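Local coordinates for transcriptional regulator, SorC family (Enterococcus faecalis, PDB 2O0M), which probably binds DNA and regulates transcription, presumably in response to a carbohydrate effector, as in other SorC-family regulators, at residues L137-G142 / R169-V174; G162-E167 / N197-N202. All coordinates share one frame; numbering follows the deposited sequence.

Interaction 1 of 2, residues L137-G142 / R169-V174; sequences LLLPNG and RHNLFV
The start of a parallel strand pair in the putative sugar-binding domain, whose family is grouped with Rossmann-like folds, brings R169 against the turn L139-G142, through which the chain passes from helix 122-138 into strand 142-148. The long side chain of R169 leaves its strand with CG anti to the backbone N (chi1 -173°), runs past the turn, and bends at chi3 to bring the guanidinium to the helix end. There NH1 donates to the carbonyl O of L139 at 2.9 Å; the acceptor lies in the guanidinium plane, while the donor is tilted 20° from the carbonyl plane. On the way, CD of R169 passes 3.3 Å from O of P140, and its CB lies 3.7 Å from OD1 of N141. NH2 of the same guanidinium is held by N136 OD1 and L164 O, so the group ties the helix end to a second loop and its rotation is well fixed. Beyond it, CD1 of L139 rests 3.7 Å from ND2 of N171. The backbones join where N of H170 donates to O of G142 at 2.9 Å; G142 is paired also with K168, the parallel bridge of G142 with R169 lying between. The imidazole of H170 turns to E143, its main polar partner. Farther along, strand 169-175 stays paired with strand 142-148, and F173 packs against helix 188-199 while L172 and V174 meet helix 224-234.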
ATOM      1  N   LEU A 137      -1.569 -14.085  11.703  1.00 17.35           N
ATOM      2  CA  LEU A 137      -0.415 -14.291  12.585  1.00 17.70           C
ATOM      3  C   LEU A 137      -0.014 -13.013  13.329  1.00 17.39           C
ATOM      4  O   LEU A 137       0.263 -13.051  14.525  1.00 17.88           O
ATOM      5  CB  LEU A 137       0.787 -14.797  11.776  1.00 18.18           C
ATOM      6  CG  LEU A 137       2.157 -14.841  12.469  1.00 19.58           C
ATOM      7  CD1 LEU A 137       2.188 -15.969  13.480  1.00 22.06           C
ATOM      8  CD2 LEU A 137       3.301 -15.013  11.476  1.00 20.30           C
ATOM      9  N   LEU A 138       0.046 -11.899  12.604  1.00 16.76           N
ATOM     10  CA  LEU A 138       0.608 -10.649  13.122  1.00 16.26           C
ATOM     11  C   LEU A 138      -0.342  -9.863  14.035  1.00 15.83           C
ATOM     12  O   LEU A 138       0.071  -9.351  15.071  1.00 16.24           O
ATOM     13  CB  LEU A 138       1.076  -9.729  11.971  1.00 16.49           C
ATOM     14  CG  LEU A 138       2.337 -10.091  11.175  1.00 15.94           C
ATOM     15  CD1 LEU A 138       2.632  -9.033  10.123  1.00 16.07           C
ATOM     16  CD2 LEU A 138       3.565 -10.285  12.074  1.00 18.07           C
ATOM     17  N   LEU A 139      -1.612  -9.751  13.647  1.00 15.36           N
ATOM     18  CA  LEU A 139      -2.534  -8.859  14.358  1.00 15.28           C
ATOM     19  C   LEU A 139      -2.963  -9.446  15.715  1.00 15.38           C
ATOM     20  O   LEU A 139      -3.522 -10.545  15.775  1.00 15.44           O
ATOM     21  CB  LEU A 139      -3.763  -8.553  13.502  1.00 14.84           C
ATOM     22  CG  LEU A 139      -3.504  -7.782  12.203  1.00 13.43           C
ATOM     23  CD1 LEU A 139      -4.826  -7.628  11.489  1.00 14.45           C
ATOM     24  CD2 LEU A 139      -2.865  -6.418  12.460  1.00 15.12           C
ATOM     25  N   PRO A 140      -2.680  -8.721  16.805  1.00 15.64           N
ATOM     26  CA  PRO A 140      -3.108  -9.196  18.121  1.00 16.02           C
ATOM     27  C   PRO A 140      -4.592  -9.042  18.397  1.00 16.53           C
ATOM     28  O   PRO A 140      -5.310  -8.351  17.673  1.00 16.03           O
ATOM     29  CB  PRO A 140      -2.346  -8.286  19.095  1.00 16.10           C
ATOM     30  CG  PRO A 140      -1.369  -7.558  18.300  1.00 16.59           C
ATOM     31  CD  PRO A 140      -1.917  -7.467  16.919  1.00 16.03           C
ATOM     32  N   ASN A 141      -5.042  -9.665  19.483  1.00 16.55           N
ATOM     33  CA  ASN A 141      -6.381  -9.409  19.990  1.00 17.54           C
ATOM     34  C   ASN A 141      -6.518  -7.961  20.399  1.00 17.67           C
ATOM     35  O   ASN A 141      -5.524  -7.283  20.630  1.00 17.96           O
ATOM     36  CB  ASN A 141      -6.689 -10.306  21.196  1.00 17.75           C
ATOM     37  CG  ASN A 141      -6.985 -11.725  20.798  1.00 18.92           C
ATOM     38  OD1 ASN A 141      -7.360 -11.998  19.657  1.00 20.59           O
ATOM     39  ND2 ASN A 141      -6.839 -12.643  21.744  1.00 20.84           N
ATOM     40  N   GLY A 142      -7.759  -7.507  20.508  1.00 17.90           N
ATOM     41  CA  GLY A 142      -8.055  -6.114  20.800  1.00 17.95           C
ATOM     42  C   GLY A 142      -8.542  -5.393  19.557  1.00 17.95           C
ATOM     43  O   GLY A 142      -9.088  -6.017  18.643  1.00 18.68           O
ATOM     44  N   ARG A 169     -10.640 -10.275  18.588  1.00 18.85           N
ATOM     45  CA  ARG A 169      -9.890  -9.427  17.648  1.00 18.31           C
ATOM     46  C   ARG A 169     -10.828  -8.693  16.698  1.00 17.48           C
ATOM     47  O   ARG A 169     -11.530  -9.325  15.896  1.00 17.05           O
ATOM     48  CB  ARG A 169      -8.880 -10.240  16.831  1.00 17.85           C
ATOM     49  CG  ARG A 169      -7.974  -9.327  15.967  1.00 17.75           C
ATOM     50  CD  ARG A 169      -6.841 -10.096  15.336  1.00 16.86           C
ATOM     51  NE  ARG A 169      -7.335 -11.128  14.426  1.00 15.08           N
ATOM     52  CZ  ARG A 169      -6.599 -12.118  13.937  1.00 13.97           C
ATOM     53  NH1 ARG A 169      -5.318 -12.225  14.271  1.00 14.08           N
ATOM     54  NH2 ARG A 169      -7.135 -13.025  13.130  1.00 16.38           N
ATOM     55  N   HIS A 170     -10.821  -7.367  16.797  1.00 16.92           N
ATOM     56  CA  HIS A 170     -11.694  -6.535  15.982  1.00 17.05           C
ATOM     57  C   HIS A 170     -10.857  -5.624  15.113  1.00 15.76           C
ATOM     58  O   HIS A 170     -10.166  -4.742  15.621  1.00 15.52           O
ATOM     59  CB  HIS A 170     -12.637  -5.724  16.855  1.00 18.23           C
ATOM     60  CG  HIS A 170     -13.386  -6.559  17.839  1.00 20.40           C
ATOM     61  ND1 HIS A 170     -13.549  -6.196  19.159  1.00 24.21           N
ATOM     62  CD2 HIS A 170     -13.973  -7.772  17.706  1.00 22.66           C
ATOM     63  CE1 HIS A 170     -14.230  -7.137  19.789  1.00 23.84           C
ATOM     64  NE2 HIS A 170     -14.502  -8.103  18.930  1.00 24.03           N
ATOM     65  N   ASN A 171     -10.953  -5.825  13.801  1.00 14.46           N
ATOM     66  CA  ASN A 171     -10.153  -5.061  12.841  1.00 13.92           C
ATOM     67  C   ASN A 171     -10.959  -3.996  12.118  1.00 13.78           C
ATOM     68  O   ASN A 171     -12.041  -4.277  11.597  1.00 13.96           O
ATOM     69  CB  ASN A 171      -9.545  -6.011  11.811  1.00 13.68           C
ATOM     70  CG  ASN A 171      -8.747  -7.132  12.444  1.00 13.41           C
ATOM     71  OD1 ASN A 171      -8.922  -8.311  12.097  1.00 16.23           O
ATOM     72  ND2 ASN A 171      -7.865  -6.781  13.371  1.00 10.79           N
ATOM     73  N   LEU A 172     -10.411  -2.781  12.084  1.00 13.61           N
ATOM     74  CA  LEU A 172     -10.982  -1.656  11.357  1.00 13.20           C
ATOM     75  C   LEU A 172     -10.040  -1.270  10.204  1.00 12.59           C
ATOM     76  O   LEU A 172      -8.843  -1.049  10.424  1.00 12.81           O
ATOM     77  CB  LEU A 172     -11.151  -0.465  12.289  1.00 13.69           C
ATOM     78  CG  LEU A 172     -11.725   0.813  11.698  1.00 14.14           C
ATOM     79  CD1 LEU A 172     -13.185   0.626  11.358  1.00 16.01           C
ATOM     80  CD2 LEU A 172     -11.522   1.975  12.641  1.00 15.70           C
ATOM     81  N   PHE A 173     -10.591  -1.166   9.000  1.00 11.75           N
ATOM     82  CA  PHE A 173      -9.823  -0.784   7.817  1.00 11.85           C
ATOM     83  C   PHE A 173     -10.145   0.651   7.420  1.00 11.37           C
ATOM     84  O   PHE A 173     -11.316   1.047   7.353  1.00 11.52           O
ATOM     85  CB  PHE A 173     -10.076  -1.741   6.640  1.00 12.04           C
ATOM     86  CG  PHE A 173      -9.689  -3.161   6.924  1.00 11.50           C
ATOM     87  CD1 PHE A 173      -8.448  -3.656   6.541  1.00 11.86           C
ATOM     88  CD2 PHE A 173     -10.550  -3.994   7.639  1.00 11.11           C
ATOM     89  CE1 PHE A 173      -8.095  -4.984   6.808  1.00 14.08           C
ATOM     90  CE2 PHE A 173     -10.199  -5.326   7.925  1.00 12.56           C
ATOM     91  CZ  PHE A 173      -8.957  -5.807   7.518  1.00 13.22           C
ATOM     92  N   VAL A 174      -9.095   1.426   7.178  1.00 10.32           N
ATOM     93  CA  VAL A 174      -9.222   2.796   6.756  1.00 10.62           C
ATOM     94  C   VAL A 174      -8.221   3.057   5.637  1.00 10.26           C
ATOM     95  O   VAL A 174      -7.183   2.390   5.554  1.00  9.67           O
ATOM     96  CB  VAL A 174      -8.929   3.762   7.925  1.00 10.91           C
ATOM     97  CG1 VAL A 174      -9.976   3.606   9.008  1.00 11.91           C
ATOM     98  CG2 VAL A 174      -7.526   3.539   8.505  1.00 11.29           C
TER

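Interaction 2 of 2, residues G162-E167 / N197-N202; sequences GSLETE and NKTGGN
T199, the last residue of helix 188-199, meets the loop G162-E167 through its carbonyl oxygen, which takes two backbone N-H groups. N of L164 donates to T199 O at 2.8 Å on a lone pair in the carbonyl plane, and N of E165 donates to the same oxygen at 3.1 Å. This part is close-packed: O of G162 receives a CA-H...O contact from T199 CA at 3.3 Å, and the methyl CG2 of T199 lies 3.8 Å from CD1 of the buried L164. E165 joins in: its CG lies anti to the backbone N (chi1 -161°), 3.2 Å from O of G200, and the bend at chi2 carries the carboxylate over to G201, OE2 lying 3.3 Å from its CA. OE2 also accepts from N of N171, which ties the carboxylate to the neighbouring strand. The hydroxyl of T199 turns back to M195 O. The looser side begins at the waters: one lies 2.8 Å from E165 OE2 and 3.1 Å from T199 OG1, and another bridges E165 OE1 to ND2 of N202 at the exposed margin. G200 ends the helix in a Schellman motif before strand 202-203, as in the helix-to-strand turns of parallel alpha/beta folds.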
ATOM      1  N   GLY A 162      -9.546 -13.713   3.438  1.00 14.32           N
ATOM      2  CA  GLY A 162     -10.340 -14.597   4.291  1.00 14.05           C
ATOM      3  C   GLY A 162     -10.581 -13.949   5.640  1.00 14.33           C
ATOM      4  O   GLY A 162     -10.179 -12.813   5.885  1.00 13.85           O
ATOM      5  N   SER A 163     -11.223 -14.700   6.525  1.00 14.44           N
ATOM      6  CA  SER A 163     -11.675 -14.190   7.797  1.00 15.28           C
ATOM      7  C   SER A 163     -10.522 -13.826   8.739  1.00 15.09           C
ATOM      8  O   SER A 163      -9.566 -14.585   8.880  1.00 16.01           O
ATOM      9  CB  SER A 163     -12.568 -15.238   8.471  1.00 15.24           C
ATOM     10  OG  SER A 163     -13.036 -14.747   9.711  1.00 17.65           O
ATOM     11  N   LEU A 164     -10.636 -12.670   9.389  1.00 15.12           N
ATOM     12  CA  LEU A 164      -9.708 -12.271  10.458  1.00 15.20           C
ATOM     13  C   LEU A 164     -10.414 -11.903  11.758  1.00 15.62           C
ATOM     14  O   LEU A 164      -9.779 -11.884  12.804  1.00 15.26           O
ATOM     15  CB  LEU A 164      -8.846 -11.070  10.035  1.00 15.33           C
ATOM     16  CG  LEU A 164      -7.929 -11.331   8.844  1.00 15.30           C
ATOM     17  CD1 LEU A 164      -7.253 -10.039   8.362  1.00 14.70           C
ATOM     18  CD2 LEU A 164      -6.882 -12.381   9.166  1.00 15.93           C
ATOM     19  N   GLU A 165     -11.705 -11.598  11.691  1.00 15.64           N
ATOM     20  CA  GLU A 165     -12.432 -11.099  12.846  1.00 16.68           C
ATOM     21  C   GLU A 165     -12.731 -12.259  13.790  1.00 17.29           C
ATOM     22  O   GLU A 165     -13.073 -13.353  13.344  1.00 18.05           O
ATOM     23  CB  GLU A 165     -13.737 -10.434  12.396  1.00 16.28           C
ATOM     24  CG  GLU A 165     -14.347  -9.510  13.425  1.00 16.34           C
ATOM     25  CD  GLU A 165     -13.759  -8.112  13.438  1.00 16.18           C
ATOM     26  OE1 GLU A 165     -14.303  -7.278  14.203  1.00 16.10           O
ATOM     27  OE2 GLU A 165     -12.767  -7.840  12.716  1.00 15.02           O
ATOM     28  N   THR A 166     -12.587 -12.014  15.090  1.00 18.51           N
ATOM     29  CA  THR A 166     -12.951 -13.000  16.112  1.00 19.28           C
ATOM     30  C   THR A 166     -13.656 -12.294  17.256  1.00 20.34           C
ATOM     31  O   THR A 166     -13.815 -11.073  17.245  1.00 19.54           O
ATOM     32  CB  THR A 166     -11.711 -13.740  16.683  1.00 19.38           C
ATOM     33  OG1 THR A 166     -10.884 -12.819  17.399  1.00 20.47           O
ATOM     34  CG2 THR A 166     -10.899 -14.406  15.587  1.00 19.48           C
ATOM     35  N   GLU A 167     -14.073 -13.071  18.257  1.00 21.47           N
ATOM     36  CA  GLU A 167     -14.670 -12.503  19.463  1.00 22.95           C
ATOM     37  C   GLU A 167     -13.755 -11.464  20.090  1.00 22.32           C
ATOM     38  O   GLU A 167     -14.218 -10.417  20.548  1.00 22.10           O
ATOM     39  CB  GLU A 167     -14.932 -13.596  20.505  1.00 23.34           C
ATOM     40  CG  GLU A 167     -15.976 -14.619  20.128  1.00 26.70           C
ATOM     41  CD  GLU A 167     -15.883 -15.866  20.997  1.00 27.05           C
ATOM     42  OE1 GLU A 167     -16.256 -15.791  22.192  1.00 32.76           O
ATOM     43  OE2 GLU A 167     -15.428 -16.921  20.489  1.00 32.20           O
ATOM     44  N   ASN A 197     -15.314  -6.329   4.474  1.00 14.61           N
ATOM     45  CA  ASN A 197     -16.311  -7.338   4.143  1.00 14.86           C
ATOM     46  C   ASN A 197     -15.733  -8.736   4.146  1.00 15.10           C
ATOM     47  O   ASN A 197     -16.257  -9.622   4.803  1.00 14.94           O
ATOM     48  CB  ASN A 197     -16.942  -7.068   2.781  1.00 15.53           C
ATOM     49  CG  ASN A 197     -17.982  -8.119   2.407  1.00 16.36           C
ATOM     50  OD1 ASN A 197     -18.981  -8.303   3.113  1.00 21.35           O
ATOM     51  ND2 ASN A 197     -17.750  -8.820   1.311  1.00 19.98           N
ATOM     52  N   LYS A 198     -14.632  -8.922   3.431  1.00 14.72           N
ATOM     53  CA  LYS A 198     -14.077 -10.258   3.244  1.00 15.24           C
ATOM     54  C   LYS A 198     -13.480 -10.852   4.528  1.00 14.70           C
ATOM     55  O   LYS A 198     -13.461 -12.082   4.700  1.00 15.54           O
ATOM     56  CB  LYS A 198     -13.040 -10.255   2.129  1.00 15.97           C
ATOM     57  CG  LYS A 198     -13.588  -9.883   0.772  1.00 17.03           C
ATOM     58  CD  LYS A 198     -14.522 -10.930   0.204  1.00 20.69           C
ATOM     59  CE  LYS A 198     -14.709 -10.717  -1.295  1.00 21.14           C
ATOM     60  NZ  LYS A 198     -16.098 -10.940  -1.727  1.00 24.89           N
ATOM     61  N   THR A 199     -12.990  -9.989   5.419  1.00 14.72           N
ATOM     62  CA  THR A 199     -12.345 -10.427   6.661  1.00 14.16           C
ATOM     63  C   THR A 199     -13.278 -10.497   7.870  1.00 14.23           C
ATOM     64  O   THR A 199     -12.873 -10.982   8.927  1.00 14.12           O
ATOM     65  CB  THR A 199     -11.155  -9.529   7.043  1.00 13.59           C
ATOM     66  OG1 THR A 199     -11.613  -8.208   7.373  1.00 13.48           O
ATOM     67  CG2 THR A 199     -10.117  -9.484   5.912  1.00 13.09           C
ATOM     68  N   GLY A 200     -14.501  -9.998   7.722  1.00 14.05           N
ATOM     69  CA  GLY A 200     -15.449  -9.917   8.831  1.00 14.27           C
ATOM     70  C   GLY A 200     -15.293  -8.697   9.714  1.00 14.27           C
ATOM     71  O   GLY A 200     -15.928  -8.599  10.766  1.00 15.33           O
ATOM     72  N   GLY A 201     -14.453  -7.749   9.294  1.00 13.96           N
ATOM     73  CA  GLY A 201     -14.211  -6.546  10.071  1.00 13.84           C
ATOM     74  C   GLY A 201     -15.090  -5.391   9.666  1.00 13.92           C
ATOM     75  O   GLY A 201     -16.188  -5.578   9.111  1.00 14.27           O
ATOM     76  N   ASN A 202     -14.594  -4.188   9.952  1.00 14.08           N
ATOM     77  CA  ASN A 202     -15.302  -2.967   9.678  1.00 13.82           C
ATOM     78  C   ASN A 202     -14.401  -1.979   8.963  1.00 13.62           C
ATOM     79  O   ASN A 202     -13.189  -2.162   8.922  1.00 12.76           O
ATOM     80  CB  ASN A 202     -15.814  -2.378  10.986  1.00 14.10           C
ATOM     81  CG  ASN A 202     -17.011  -3.134  11.514  1.00 14.41           C
ATOM     82  OD1 ASN A 202     -18.115  -2.982  10.993  1.00 16.53           O
ATOM     83  ND2 ASN A 202     -16.797  -3.983  12.517  1.00 16.39           N
TER
HETATM   84  O   HOH W   1     -11.259  -8.449  10.444  1.00 19.00           O
HETATM   85  O   HOH W   2     -14.143  -4.695  13.398  1.00 21.52           O

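Overall arrangement
Strand 169-175 connects the two contacts, whose centres lie about 9 Å apart in the parallel part of the mixed sheet. The segments alternate along the chain: the loop of interaction 2 leads into the strand of interaction 1, and helix 188-199 follows that strand. Several hydrogen bonds join them, among them a probable one from F173 N to N202 O at 2.8 Å. Packing adds to this, with F173 CE2 lying 3.3 Å from T199 OG1 and H170 CA 3.2 Å from E165 OE1. In the sheet order, strand 169-175 lies between strands 142-148 and 202-203, parallel to both. Together the contacts join helix 188-199, the loop 162-167 and strand 169-175 within the putative sugar-binding domain.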